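Local coordinates for sensor protein (Thermotoga maritima, PDB 3A0S), which is the PAS sensor domain of a histidine kinase that probably uses ATP to phosphorylate one of its own histidines and so start a two-component signal, at residues A4-S9 with T15-K20; E44-V49 with I74-F79; Q23-K28 with Y65-R70. All blocks are in the same frame, centred on the assembly; numbering follows the deposited sequence. Where two conformers were deposited one is given.

Contact 1. Residues A4-S9 with T15-K20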
ATOM      1  N   ALA A   4      -3.243  -3.112  -8.677  1.00 17.99           N
ATOM      2  CA  ALA A   4      -3.436  -3.695  -7.334  1.00 18.06           C
ATOM      3  C   ALA A   4      -3.328  -2.529  -6.362  1.00 18.02           C
ATOM      4  O   ALA A   4      -2.346  -1.768  -6.401  1.00 19.45           O
ATOM      5  CB  ALA A   4      -2.374  -4.711  -7.065  1.00 18.71           C
ATOM      6  N   ILE A   5      -4.334  -2.342  -5.528  1.00 17.14           N
ATOM      7  CA  ILE A   5      -4.380  -1.183  -4.634  1.00 18.52           C
ATOM      8  C   ILE A   5      -4.455  -1.688  -3.198  1.00 18.07           C
ATOM      9  O   ILE A   5      -5.344  -2.499  -2.856  1.00 19.34           O
ATOM     10  CB  ILE A   5      -5.598  -0.302  -4.891  1.00 18.35           C
ATOM     11  CG1 ILE A   5      -5.432   0.344  -6.260  1.00 19.73           C
ATOM     12  CG2 ILE A   5      -5.783   0.766  -3.788  1.00 20.27           C
ATOM     13  CD1 ILE A   5      -6.688   1.071  -6.834  1.00 20.87           C
ATOM     14  N   ILE A   6      -3.550  -1.166  -2.360  1.00 18.56           N
ATOM     15  CA  ILE A   6      -3.596  -1.346  -0.930  1.00 19.57           C
ATOM     16  C   ILE A   6      -3.579   0.059  -0.342  1.00 19.21           C
ATOM     17  O   ILE A   6      -2.665   0.850  -0.628  1.00 20.18           O
ATOM     18  CB  ILE A   6      -2.335  -2.070  -0.477  1.00 19.30           C
ATOM     19  CG1 ILE A   6      -2.153  -3.432  -1.179  1.00 21.30           C
ATOM     20  CG2 ILE A   6      -2.350  -2.269   1.066  1.00 21.92           C
ATOM     21  CD1 ILE A   6      -0.794  -4.103  -0.905  1.00 20.40           C
ATOM     22  N   THR A   7      -4.601   0.398   0.438  1.00 19.30           N
ATOM     23  CA  THR A   7      -4.608   1.705   1.087  1.00 19.23           C
ATOM     24  C   THR A   7      -4.402   1.501   2.577  1.00 19.84           C
ATOM     25  O   THR A   7      -5.001   0.560   3.169  1.00 20.12           O
ATOM     26  CB  THR A   7      -5.959   2.415   0.886  1.00 20.07           C
ATOM     27  OG1 THR A   7      -6.178   2.526  -0.511  1.00 22.29           O
ATOM     28  CG2 THR A   7      -5.946   3.832   1.468  1.00 21.88           C
ATOM     29  N   LEU A   8      -3.553   2.343   3.157  1.00 19.78           N
ATOM     30  CA  LEU A   8      -3.212   2.251   4.589  1.00 19.64           C
ATOM     31  C   LEU A   8      -3.689   3.509   5.295  1.00 20.96           C
ATOM     32  O   LEU A   8      -3.650   4.597   4.724  1.00 21.75           O
ATOM     33  CB  LEU A   8      -1.701   2.196   4.788  1.00 18.72           C
ATOM     34  CG  LEU A   8      -0.996   1.045   4.092  1.00 18.89           C
ATOM     35  CD1 LEU A   8       0.432   1.036   4.522  1.00 19.60           C
ATOM     36  CD2 LEU A   8      -1.601  -0.318   4.445  1.00 18.99           C
ATOM     37  N   SER A   9      -4.143   3.348   6.528  1.00 19.94           N
ATOM     38  CA  SER A   9      -4.478   4.475   7.394  1.00 20.20           C
ATOM     39  C   SER A   9      -3.189   5.094   7.921  1.00 21.58           C
ATOM     40  O   SER A   9      -2.099   4.562   7.740  1.00 21.93           O
ATOM     41  CB  SER A   9      -5.355   4.018   8.551  1.00 21.47           C
ATOM     42  OG  SER A   9      -4.593   3.276   9.497  1.00 19.73           O
ATOM     43  N   THR A  15      -7.002  -0.322   4.888  1.00 18.52           N
ATOM     44  CA  THR A  15      -8.378   0.151   4.780  1.00 19.37           C
ATOM     45  C   THR A  15      -8.979  -0.136   3.431  1.00 19.57           C
ATOM     46  O   THR A  15     -10.209  -0.082   3.289  1.00 20.15           O
ATOM     47  CB  THR A  15      -8.507   1.649   5.067  1.00 20.54           C
ATOM     48  OG1 THR A  15      -7.716   2.353   4.101  1.00 21.90           O
ATOM     49  CG2 THR A  15      -8.034   1.961   6.481  1.00 21.14           C
ATOM     50  N   GLU A  16      -8.145  -0.434   2.434  1.00 19.42           N
ATOM     51  CA  GLU A  16      -8.611  -0.869   1.102  1.00 20.55           C
ATOM     52  C   GLU A  16      -7.694  -1.971   0.576  1.00 19.07           C
ATOM     53  O   GLU A  16      -6.494  -1.904   0.801  1.00 18.12           O
ATOM     54  CB  GLU A  16      -8.683   0.319   0.092  1.00 21.18           C
ATOM     55  CG  GLU A  16      -9.582   1.509   0.531  1.00 24.75           C
ATOM     56  CD  GLU A  16      -9.707   2.635  -0.502  1.00 25.76           C
ATOM     57  OE1 GLU A  16      -8.715   3.047  -1.150  1.00 27.89           O
ATOM     58  OE2 GLU A  16     -10.853   3.102  -0.647  1.00 31.26           O
ATOM     59  N   TRP A  17      -8.266  -2.947  -0.128  1.00 19.16           N
ATOM     60  CA  TRP A  17      -7.512  -4.049  -0.703  1.00 18.54           C
ATOM     61  C   TRP A  17      -8.377  -4.575  -1.823  1.00 19.67           C
ATOM     62  O   TRP A  17      -9.346  -5.284  -1.598  1.00 20.60           O
ATOM     63  CB  TRP A  17      -7.283  -5.113   0.359  1.00 17.58           C
ATOM     64  CG  TRP A  17      -6.457  -6.312  -0.033  1.00 18.42           C
ATOM     65  CD1 TRP A  17      -6.901  -7.441  -0.687  1.00 20.01           C
ATOM     66  CD2 TRP A  17      -5.074  -6.544   0.276  1.00 17.67           C
ATOM     67  NE1 TRP A  17      -5.872  -8.350  -0.810  1.00 20.85           N
ATOM     68  CE2 TRP A  17      -4.737  -7.821  -0.227  1.00 18.63           C
ATOM     69  CE3 TRP A  17      -4.090  -5.798   0.941  1.00 18.60           C
ATOM     70  CZ2 TRP A  17      -3.444  -8.367  -0.084  1.00 20.47           C
ATOM     71  CZ3 TRP A  17      -2.816  -6.358   1.115  1.00 20.17           C
ATOM     72  CH2 TRP A  17      -2.502  -7.617   0.581  1.00 20.37           C
ATOM     73  N   ASN A  18      -8.042  -4.180  -3.043  1.00 18.88           N
ATOM     74  CA  ASN A  18      -8.985  -4.388  -4.130  1.00 18.33           C
ATOM     75  C   ASN A  18      -8.844  -5.789  -4.724  1.00 18.89           C
ATOM     76  O   ASN A  18      -7.989  -6.613  -4.292  1.00 19.64           O
ATOM     77  CB  ASN A  18      -8.892  -3.283  -5.213  1.00 18.51           C
ATOM     78  CG  ASN A  18      -7.643  -3.374  -6.047  1.00 19.25           C
ATOM     79  OD1 ASN A  18      -6.685  -4.099  -5.737  1.00 18.72           O
ATOM     80  ND2 ASN A  18      -7.641  -2.623  -7.165  1.00 18.82           N
ATOM     81  N   LYS A  19      -9.709  -6.088  -5.701  1.00 19.57           N
ATOM     82  CA  LYS A  19      -9.706  -7.401  -6.293  1.00 21.06           C
ATOM     83  C   LYS A  19      -8.396  -7.732  -7.020  1.00 20.30           C
ATOM     84  O   LYS A  19      -7.974  -8.885  -7.004  1.00 20.22           O
ATOM     85  CB  LYS A  19     -10.930  -7.599  -7.199  1.00 22.14           C
ATOM     86  CG  LYS A  19     -12.235  -7.718  -6.411  1.00 26.48           C
ATOM     87  CD  LYS A  19     -12.629  -9.178  -6.160  1.00 34.31           C
ATOM     88  CE  LYS A  19     -13.508  -9.295  -4.903  1.00 36.93           C
ATOM     89  NZ  LYS A  19     -13.444 -10.670  -4.324  1.00 38.03           N
ATOM     90  N   LYS A  20      -7.713  -6.732  -7.586  1.00 20.57           N
ATOM     91  CA  LYS A  20      -6.405  -6.938  -8.214  1.00 19.82           C
ATOM     92  C   LYS A  20      -5.365  -7.336  -7.177  1.00 19.92           C
ATOM     93  O   LYS A  20      -4.528  -8.184  -7.436  1.00 20.21           O
ATOM     94  CB  LYS A  20      -5.965  -5.712  -9.032  1.00 19.51           C
ATOM     95  CG  LYS A  20      -6.810  -5.516 -10.308  1.00 21.18           C
ATOM     96  CD  LYS A  20      -6.509  -6.581 -11.389  1.00 22.37           C
ATOM     97  CE  LYS A  20      -7.321  -6.271 -12.658  1.00 23.16           C
ATOM     98  NZ  LYS A  20      -6.794  -5.042 -13.281  1.00 22.63           N
TER

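Contact 2. Residues E44-V49 with I74-F79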
ATOM      1  N   GLU A  44       6.626  -6.307   4.873  1.00 23.61           N
ATOM      2  CA  GLU A  44       7.306  -5.506   5.895  1.00 24.69           C
ATOM      3  C   GLU A  44       8.039  -4.332   5.275  1.00 23.29           C
ATOM      4  O   GLU A  44       7.972  -3.216   5.786  1.00 23.81           O
ATOM      5  CB  GLU A  44       8.300  -6.358   6.699  1.00 26.01           C
ATOM      6  CG  GLU A  44       7.703  -7.571   7.414  1.00 29.48           C
ATOM      7  CD  GLU A  44       7.654  -8.870   6.580  1.00 33.67           C
ATOM      8  OE1 GLU A  44       7.917  -8.900   5.340  1.00 31.85           O
ATOM      9  OE2 GLU A  44       7.328  -9.897   7.206  1.00 38.80           O
ATOM     10  N   GLU A  45       8.759  -4.586   4.183  1.00 23.14           N
ATOM     11  CA  GLU A  45       9.502  -3.522   3.519  1.00 22.93           C
ATOM     12  C   GLU A  45       8.603  -2.468   2.866  1.00 22.44           C
ATOM     13  O   GLU A  45       8.816  -1.262   3.035  1.00 22.84           O
ATOM     14  CB  GLU A  45      10.438  -4.101   2.478  1.00 23.85           C
ATOM     15  CG  GLU A  45      11.245  -3.055   1.746  1.00 26.61           C
ATOM     16  CD  GLU A  45      12.344  -3.684   0.910  1.00 29.30           C
ATOM     17  OE1 GLU A  45      12.043  -4.577   0.075  1.00 30.97           O
ATOM     18  OE2 GLU A  45      13.520  -3.303   1.105  1.00 30.14           O
ATOM     19  N   ILE A  46       7.606  -2.927   2.113  1.00 21.66           N
ATOM     20  CA  ILE A  46       6.617  -1.999   1.537  1.00 21.98           C
ATOM     21  C   ILE A  46       5.952  -1.162   2.648  1.00 22.09           C
ATOM     22  O   ILE A  46       5.758   0.047   2.488  1.00 21.87           O
ATOM     23  CB  ILE A  46       5.575  -2.748   0.695  1.00 22.18           C
ATOM     24  CG1 ILE A  46       6.230  -3.207  -0.611  1.00 24.61           C
ATOM     25  CG2 ILE A  46       4.383  -1.860   0.382  1.00 24.50           C
ATOM     26  CD1 ILE A  46       5.493  -4.392  -1.283  1.00 28.94           C
ATOM     27  N   GLY A  47       5.662  -1.809   3.773  1.00 22.38           N
ATOM     28  CA  GLY A  47       5.054  -1.125   4.921  1.00 22.74           C
ATOM     29  C   GLY A  47       5.988  -0.057   5.451  1.00 23.03           C
ATOM     30  O   GLY A  47       5.557   1.039   5.784  1.00 23.80           O
ATOM     31  N   SER A  48       7.281  -0.374   5.521  1.00 23.47           N
ATOM     32  CA  SER A  48       8.282   0.593   5.971  1.00 24.76           C
ATOM     33  C   SER A  48       8.434   1.789   5.023  1.00 24.38           C
ATOM     34  O   SER A  48       8.483   2.930   5.494  1.00 25.54           O
ATOM     35  CB  SER A  48       9.635  -0.111   6.169  0.50 24.88           C
ATOM     36  OG  SER A  48      10.561   0.715   6.845  0.50 25.25           O
ATOM     37  N   VAL A  49       8.443   1.550   3.703  1.00 23.55           N
ATOM     38  CA  VAL A  49       8.498   2.647   2.738  1.00 23.10           C
ATOM     39  C   VAL A  49       7.248   3.548   2.879  1.00 22.90           C
ATOM     40  O   VAL A  49       7.342   4.776   2.829  1.00 23.98           O
ATOM     41  CB  VAL A  49       8.632   2.148   1.276  1.00 23.53           C
ATOM     42  CG1 VAL A  49       8.544   3.308   0.284  1.00 22.77           C
ATOM     43  CG2 VAL A  49       9.965   1.405   1.094  1.00 23.39           C
ATOM     44  N   ILE A  74       5.789   0.450  -8.113  1.00 23.07           N
ATOM     45  CA  ILE A  74       4.981   0.697  -6.920  1.00 23.34           C
ATOM     46  C   ILE A  74       4.933   2.201  -6.644  1.00 23.88           C
ATOM     47  O   ILE A  74       5.973   2.859  -6.548  1.00 24.07           O
ATOM     48  CB  ILE A  74       5.497  -0.080  -5.693  1.00 22.77           C
ATOM     49  CG1 ILE A  74       5.635  -1.577  -6.010  1.00 24.51           C
ATOM     50  CG2 ILE A  74       4.590   0.151  -4.473  1.00 22.72           C
ATOM     51  CD1 ILE A  74       6.041  -2.449  -4.825  1.00 25.58           C
ATOM     52  N   ARG A  75       3.727   2.757  -6.525  1.00 23.07           N
ATOM     53  CA  ARG A  75       3.603   4.172  -6.169  1.00 23.39           C
ATOM     54  C   ARG A  75       3.020   4.245  -4.777  1.00 22.54           C
ATOM     55  O   ARG A  75       2.119   3.488  -4.429  1.00 21.40           O
ATOM     56  CB  ARG A  75       2.672   4.899  -7.145  0.50 22.96           C
ATOM     57  CG  ARG A  75       2.469   6.400  -6.854  0.50 24.00           C
ATOM     58  CD  ARG A  75       1.679   7.085  -7.976  0.50 26.05           C
ATOM     59  NE  ARG A  75       0.323   6.543  -8.103  0.50 30.01           N
ATOM     60  CZ  ARG A  75      -0.274   6.254  -9.258  0.50 32.12           C
ATOM     61  NH1 ARG A  75       0.349   6.453 -10.412  0.50 32.79           N
ATOM     62  NH2 ARG A  75      -1.510   5.777  -9.267  0.50 32.57           N
ATOM     63  N   PHE A  76       3.546   5.173  -3.987  1.00 20.76           N
ATOM     64  CA  PHE A  76       3.052   5.462  -2.647  1.00 20.46           C
ATOM     65  C   PHE A  76       2.597   6.905  -2.616  1.00 21.37           C
ATOM     66  O   PHE A  76       3.399   7.833  -2.840  1.00 21.86           O
ATOM     67  CB  PHE A  76       4.176   5.303  -1.631  1.00 20.48           C
ATOM     68  CG  PHE A  76       4.798   3.940  -1.588  1.00 19.64           C
ATOM     69  CD1 PHE A  76       5.740   3.529  -2.529  1.00 20.76           C
ATOM     70  CD2 PHE A  76       4.470   3.085  -0.564  1.00 21.44           C
ATOM     71  CE1 PHE A  76       6.332   2.266  -2.431  1.00 20.19           C
ATOM     72  CE2 PHE A  76       5.040   1.836  -0.460  1.00 19.88           C
ATOM     73  CZ  PHE A  76       5.978   1.420  -1.372  1.00 20.50           C
ATOM     74  N   SER A  77       1.324   7.106  -2.303  1.00 21.35           N
ATOM     75  CA  SER A  77       0.744   8.449  -2.333  1.00 22.11           C
ATOM     76  C   SER A  77       0.079   8.806  -1.005  1.00 21.46           C
ATOM     77  O   SER A  77      -0.989   8.293  -0.709  1.00 21.58           O
ATOM     78  CB  SER A  77      -0.328   8.503  -3.415  1.00 22.96           C
ATOM     79  OG  SER A  77       0.184   8.079  -4.683  1.00 28.14           O
ATOM     80  N   PRO A  78       0.670   9.753  -0.247  1.00 21.16           N
ATOM     81  CA  PRO A  78       0.003  10.216   0.987  1.00 22.08           C
ATOM     82  C   PRO A  78      -1.269  10.969   0.604  1.00 21.09           C
ATOM     83  O   PRO A  78      -1.330  11.596  -0.463  1.00 21.84           O
ATOM     84  CB  PRO A  78       1.034  11.141   1.628  1.00 22.81           C
ATOM     85  CG  PRO A  78       1.885  11.582   0.496  1.00 25.16           C
ATOM     86  CD  PRO A  78       1.902  10.510  -0.533  1.00 22.30           C
ATOM     87  N   PHE A  79      -2.301  10.898   1.435  1.00 20.89           N
ATOM     88  CA  PHE A  79      -3.506  11.686   1.137  1.00 20.73           C
ATOM     89  C   PHE A  79      -4.070  12.302   2.408  1.00 21.18           C
ATOM     90  O   PHE A  79      -3.765  11.829   3.504  1.00 20.19           O
ATOM     91  CB  PHE A  79      -4.567  10.812   0.461  1.00 22.66           C
ATOM     92  CG  PHE A  79      -5.076   9.684   1.344  1.00 21.29           C
ATOM     93  CD1 PHE A  79      -4.420   8.459   1.378  1.00 23.99           C
ATOM     94  CD2 PHE A  79      -6.210   9.856   2.149  1.00 23.85           C
ATOM     95  CE1 PHE A  79      -4.878   7.428   2.205  1.00 24.42           C
ATOM     96  CE2 PHE A  79      -6.681   8.832   2.961  1.00 26.54           C
ATOM     97  CZ  PHE A  79      -6.010   7.621   2.986  1.00 24.91           C
TER

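Contact 3. Residues Q23-K28 with Y65-R70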
ATOM      1  N   GLN A  23      -5.951 -10.954  -6.384  1.00 23.02           N
ATOM      2  CA  GLN A  23      -5.429 -11.801  -7.456  1.00 25.21           C
ATOM      3  C   GLN A  23      -3.906 -11.872  -7.458  1.00 24.59           C
ATOM      4  O   GLN A  23      -3.333 -12.955  -7.675  1.00 26.11           O
ATOM      5  CB  GLN A  23      -5.960 -11.330  -8.820  1.00 25.24           C
ATOM      6  CG  GLN A  23      -7.469 -11.506  -8.959  1.00 28.89           C
ATOM      7  CD  GLN A  23      -8.060 -10.765 -10.157  1.00 30.17           C
ATOM      8  OE1 GLN A  23      -9.276 -10.809 -10.388  1.00 39.60           O
ATOM      9  NE2 GLN A  23      -7.207 -10.104 -10.943  1.00 35.11           N
ATOM     10  N   LEU A  24      -3.254 -10.759  -7.158  1.00 23.02           N
ATOM     11  CA  LEU A  24      -1.815 -10.661  -7.212  1.00 22.58           C
ATOM     12  C   LEU A  24      -1.208 -11.366  -6.013  1.00 22.59           C
ATOM     13  O   LEU A  24      -0.204 -12.103  -6.128  1.00 23.12           O
ATOM     14  CB  LEU A  24      -1.370  -9.198  -7.229  1.00 22.79           C
ATOM     15  CG  LEU A  24       0.139  -8.994  -7.313  1.00 22.20           C
ATOM     16  CD1 LEU A  24       0.756  -9.709  -8.517  1.00 24.47           C
ATOM     17  CD2 LEU A  24       0.471  -7.509  -7.312  1.00 24.91           C
ATOM     18  N   PHE A  25      -1.810 -11.156  -4.843  1.00 21.89           N
ATOM     19  CA  PHE A  25      -1.179 -11.629  -3.598  1.00 21.87           C
ATOM     20  C   PHE A  25      -1.811 -12.878  -2.977  1.00 22.52           C
ATOM     21  O   PHE A  25      -1.230 -13.491  -2.075  1.00 24.22           O
ATOM     22  CB  PHE A  25      -1.161 -10.486  -2.596  1.00 22.58           C
ATOM     23  CG  PHE A  25      -0.318  -9.330  -3.022  1.00 23.30           C
ATOM     24  CD1 PHE A  25       1.052  -9.502  -3.259  1.00 26.02           C
ATOM     25  CD2 PHE A  25      -0.871  -8.074  -3.146  1.00 23.61           C
ATOM     26  CE1 PHE A  25       1.844  -8.434  -3.621  1.00 27.74           C
ATOM     27  CE2 PHE A  25      -0.075  -7.010  -3.532  1.00 25.46           C
ATOM     28  CZ  PHE A  25       1.279  -7.190  -3.777  1.00 25.89           C
ATOM     29  N   GLY A  26      -2.996 -13.249  -3.442  1.00 22.27           N
ATOM     30  CA  GLY A  26      -3.684 -14.466  -2.990  1.00 23.29           C
ATOM     31  C   GLY A  26      -4.311 -14.384  -1.619  1.00 23.46           C
ATOM     32  O   GLY A  26      -4.550 -15.425  -0.962  1.00 24.63           O
ATOM     33  N   LEU A  27      -4.556 -13.150  -1.162  1.00 23.37           N
ATOM     34  CA  LEU A  27      -5.206 -12.886   0.126  1.00 23.53           C
ATOM     35  C   LEU A  27      -6.524 -12.157  -0.143  1.00 23.40           C
ATOM     36  O   LEU A  27      -6.558 -11.194  -0.946  1.00 22.74           O
ATOM     37  CB  LEU A  27      -4.305 -12.030   1.047  1.00 23.39           C
ATOM     38  CG  LEU A  27      -2.894 -12.542   1.421  1.00 24.26           C
ATOM     39  CD1 LEU A  27      -2.126 -11.503   2.218  1.00 26.83           C
ATOM     40  CD2 LEU A  27      -2.940 -13.884   2.180  1.00 26.21           C
ATOM     41  N   LYS A  28      -7.599 -12.612   0.510  1.00 23.65           N
ATOM     42  CA  LYS A  28      -8.885 -11.952   0.382  1.00 23.85           C
ATOM     43  C   LYS A  28      -8.928 -10.670   1.217  1.00 22.21           C
ATOM     44  O   LYS A  28      -8.330 -10.607   2.306  1.00 22.86           O
ATOM     45  CB  LYS A  28     -10.009 -12.900   0.786  1.00 24.98           C
ATOM     46  CG  LYS A  28     -10.333 -13.901  -0.298  1.00 28.97           C
ATOM     47  CD  LYS A  28     -11.274 -14.970   0.226  1.00 35.30           C
ATOM     48  CE  LYS A  28     -11.719 -15.889  -0.909  1.00 38.09           C
ATOM     49  NZ  LYS A  28     -12.842 -16.774  -0.480  1.00 40.58           N
ATOM     50  N   TYR A  65      10.700  -3.054  -8.458  1.00 30.71           N
ATOM     51  CA  TYR A  65      10.586  -3.683  -7.137  1.00 30.75           C
ATOM     52  C   TYR A  65      10.241  -5.142  -7.357  1.00 30.73           C
ATOM     53  O   TYR A  65       9.188  -5.458  -7.886  1.00 29.49           O
ATOM     54  CB  TYR A  65       9.520  -3.018  -6.236  1.00 30.69           C
ATOM     55  CG  TYR A  65       9.541  -3.541  -4.795  1.00 30.31           C
ATOM     56  CD1 TYR A  65       8.889  -4.731  -4.452  1.00 30.33           C
ATOM     57  CD2 TYR A  65      10.233  -2.861  -3.784  1.00 32.01           C
ATOM     58  CE1 TYR A  65       8.920  -5.234  -3.134  1.00 28.56           C
ATOM     59  CE2 TYR A  65      10.266  -3.354  -2.463  1.00 31.51           C
ATOM     60  CZ  TYR A  65       9.610  -4.540  -2.147  1.00 31.27           C
ATOM     61  OH  TYR A  65       9.650  -5.038  -0.845  1.00 30.76           O
ATOM     62  N   LYS A  66      11.138  -6.042  -6.976  1.00 31.44           N
ATOM     63  CA  LYS A  66      10.893  -7.449  -7.248  1.00 33.31           C
ATOM     64  C   LYS A  66      10.014  -8.079  -6.171  1.00 34.50           C
ATOM     65  O   LYS A  66      10.273  -7.935  -4.967  1.00 35.47           O
ATOM     66  CB  LYS A  66      12.206  -8.224  -7.402  1.00 33.30           C
ATOM     67  CG  LYS A  66      12.043  -9.543  -8.137  1.00 34.20           C
ATOM     68  CD  LYS A  66      13.348 -10.335  -8.139  1.00 37.00           C
ATOM     69  CE  LYS A  66      13.100 -11.815  -8.397  1.00 40.42           C
ATOM     70  NZ  LYS A  66      13.455 -12.258  -9.778  1.00 42.66           N
ATOM     71  N   PHE A  67       8.974  -8.770  -6.622  1.00 35.82           N
ATOM     72  CA  PHE A  67       8.062  -9.481  -5.743  1.00 37.14           C
ATOM     73  C   PHE A  67       7.714 -10.778  -6.447  1.00 37.29           C
ATOM     74  O   PHE A  67       7.200 -10.773  -7.567  1.00 37.29           O
ATOM     75  CB  PHE A  67       6.797  -8.650  -5.469  1.00 38.09           C
ATOM     76  CG  PHE A  67       6.231  -8.829  -4.076  1.00 39.49           C
ATOM     77  CD1 PHE A  67       5.486  -9.956  -3.746  1.00 41.37           C
ATOM     78  CD2 PHE A  67       6.447  -7.868  -3.094  1.00 41.33           C
ATOM     79  CE1 PHE A  67       4.961 -10.118  -2.449  1.00 42.65           C
ATOM     80  CE2 PHE A  67       5.926  -8.026  -1.803  1.00 41.44           C
ATOM     81  CZ  PHE A  67       5.184  -9.144  -1.484  1.00 40.78           C
ATOM     82  N   GLY A  68       8.037 -11.896  -5.807  1.00 37.30           N
ATOM     83  CA  GLY A  68       7.876 -13.197  -6.436  1.00 37.65           C
ATOM     84  C   GLY A  68       8.805 -13.314  -7.627  1.00 37.69           C
ATOM     85  O   GLY A  68      10.004 -13.057  -7.512  1.00 38.44           O
ATOM     86  N   GLU A  69       8.227 -13.660  -8.772  1.00 37.62           N
ATOM     87  CA  GLU A  69       8.942 -13.909 -10.028  1.00 37.35           C
ATOM     88  C   GLU A  69       9.040 -12.680 -10.966  1.00 35.91           C
ATOM     89  O   GLU A  69       9.626 -12.773 -12.052  1.00 36.14           O
ATOM     90  CB  GLU A  69       8.218 -15.052 -10.758  1.00 37.86           C
ATOM     91  CG  GLU A  69       9.005 -15.790 -11.832  1.00 41.30           C
ATOM     92  CD  GLU A  69       8.637 -17.273 -11.897  1.00 44.23           C
ATOM     93  OE1 GLU A  69       7.899 -17.738 -10.994  1.00 45.35           O
ATOM     94  OE2 GLU A  69       9.088 -17.977 -12.837  1.00 45.97           O
ATOM     95  N   ARG A  70       8.471 -11.542 -10.566  1.00 34.23           N
ATOM     96  CA  ARG A  70       8.393 -10.382 -11.477  1.00 32.03           C
ATOM     97  C   ARG A  70       8.852  -9.066 -10.859  1.00 29.84           C
ATOM     98  O   ARG A  70       8.970  -8.945  -9.633  1.00 30.26           O
ATOM     99  CB  ARG A  70       6.973 -10.213 -12.045  1.00 32.47           C
ATOM    100  CG  ARG A  70       6.393 -11.447 -12.713  1.00 32.90           C
ATOM    101  CD  ARG A  70       5.273 -11.095 -13.696  1.00 34.59           C
ATOM    102  NE  ARG A  70       4.125 -10.409 -13.085  1.00 35.73           N
ATOM    103  CZ  ARG A  70       3.090 -11.012 -12.498  1.00 38.23           C
ATOM    104  NH1 ARG A  70       3.039 -12.337 -12.394  1.00 39.89           N
ATOM    105  NH2 ARG A  70       2.097 -10.280 -11.998  1.00 36.81           N
TER

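Contact 1. Residues A4-S9 with T15-K20
I6 and W17 face each other as an antiparallel non-hydrogen-bonded pair, in the beta hairpin that opens this PAS domain; the axes of the short segments 4-9 and 15-17 come within 4.7 Å at 167°, nearly antiparallel. One step on, T15 and E16 both oppose T7, a classic beta bulge. T7 N donates to E16 O, while T7 O accepts a strong bond from T15 N at 2.8 Å and a weak one from E16 N. Where strand 14-17 ends, N18 keeps the pairing going: its N bonds to I5 O, and its side-chain OD1 receives I5 N at 2.9 Å, with the donor well above the amide plane. N18 CG lies between its own backbone N and carbonyl carbon (chi1 72°), which turns the amide back over I5. OD1 also caps A21 N at the start of helix 19-25, while ND2 donates to T3 O; asparagine suits the place because its amide accepts and donates at once. On the face shared by I6 and W17, the isoleucine lies alongside the indole, CD1 meeting CZ3 obliquely at 3.6 Å; W17 NE1 is satisfied by L27 O. On the other face T7 and E16 lie side by side, pointing the same way. The branched threonine fits a strand and still carries a hydroxyl, and T7 OG1 donates to the anti lone pair of E16 OE1 at 2.7 Å.

Contact 2. Residues E44-V49 with I74-F79
V49, on helix 44-56, sets a methyl group down on the ring of F76, on strand 70-80, and round this meeting the helix packs against one face of the five-stranded antiparallel PAS sheet. The short segments' axes pass 10.4 Å apart at 39°, a separation filled mainly by side chains. F76 is the main bump. Its CG lies anti to the carbonyl carbon (chi1 -59°), and the ring reaches into the hollow between I46 and V49, residues three apart that fall on the same side of the helix. V49 CG1 sits over one face of the ring, 3.7 Å from its centroid and only 15° off the normal, a clear CH-pi contact displaced a little toward the rim. V49, short and branched at CB, puts CG1 directly over the ring; CG1 is anti to the backbone N. I46 approaches the outer end of the same ring: its CG2 meets CE2 at 3.8 Å, and its carbonyl O lies obliquely 3.5 Å from that carbon. The other branch of I46 runs on to CD1, which touches I74 CD1 at 4.1 Å, the two chains crossing at about a right angle. I46 thus serves two strand residues with its two branches. A50 and V53 of the same helix continue the pocket round F76, and L62 of the neighbouring strand borders it. The side-chain-to-side-chain touches are all between carbon atoms, with the carbonyl O of I46 the one polar atom brought against the ring; the contact therefore implies adhesion by dispersion and the hydrophobic effect, its specificity lying in shape.

Contact 3. Residues Q23-K28 with Y65-R70
F25 and F67 form the aromatic part of this contact, an edge-to-face (T-shaped) pair with centroids 5.3 Å apart and planes at 70°. The edge of F25 points at the face of F67: F25 CE1 stands 3.7 Å above that ring, offset toward its rim, and is equally far from F67 CE1. In F25, CG lies anti to the carbonyl carbon (chi1 -64°), which carries the ring off the end of helix 19-25 toward the strand. Phenylalanines are long enough to meet across backbones whose nearest CA atoms, of F25 and G68, are 9.6 Å apart, and flat enough to set an edge on a face. F43 joins both rings, edge-to-face with F25 and at about 40° to F67. L24 CD2 covers a face of the F25 ring.

The second kind of contact is apolar against charged. L24 CD1 comes obliquely to the guanidinium of R70, 3.8 Å from NH2. The polar end of R70 is held by a salt bridge from NE to D96.

Backbone geometry sets the stage on the strand side: F67 to R70 make a type II' turn with G68 at its second position. F67 N bonds to R70 O, and the reverse bond, R70 N to F67 O, is weak; this is the pairing of a two-residue beta hairpin, here joining strands 60-67 and 70-80 of the PAS fold.

In the fold
From the N terminus, contact 1 closes first: a short hairpin loop between strands 4-9 and 14-17, leading straight into helix 19-25. That helix supplies one side of contact 3, whose long loop ends at the hairpin after strand 60-67. Contact 2 opens inside this loop, on helix 44-56, and closes beyond it on strand 70-80, so contacts 2 and 3 cross, while contact 1 precedes both. They also touch: E45 OE1 is hydrogen-bonded to Y65 OH, and I46 packs on F67. W17 of contact 1 reaches L27 of contact 3, and T7 touches F79 of contact 2. Together they pair outer strand 14-17 with 4-9 and hold helices 19-25 and 44-56 on the antiparallel PAS sheet.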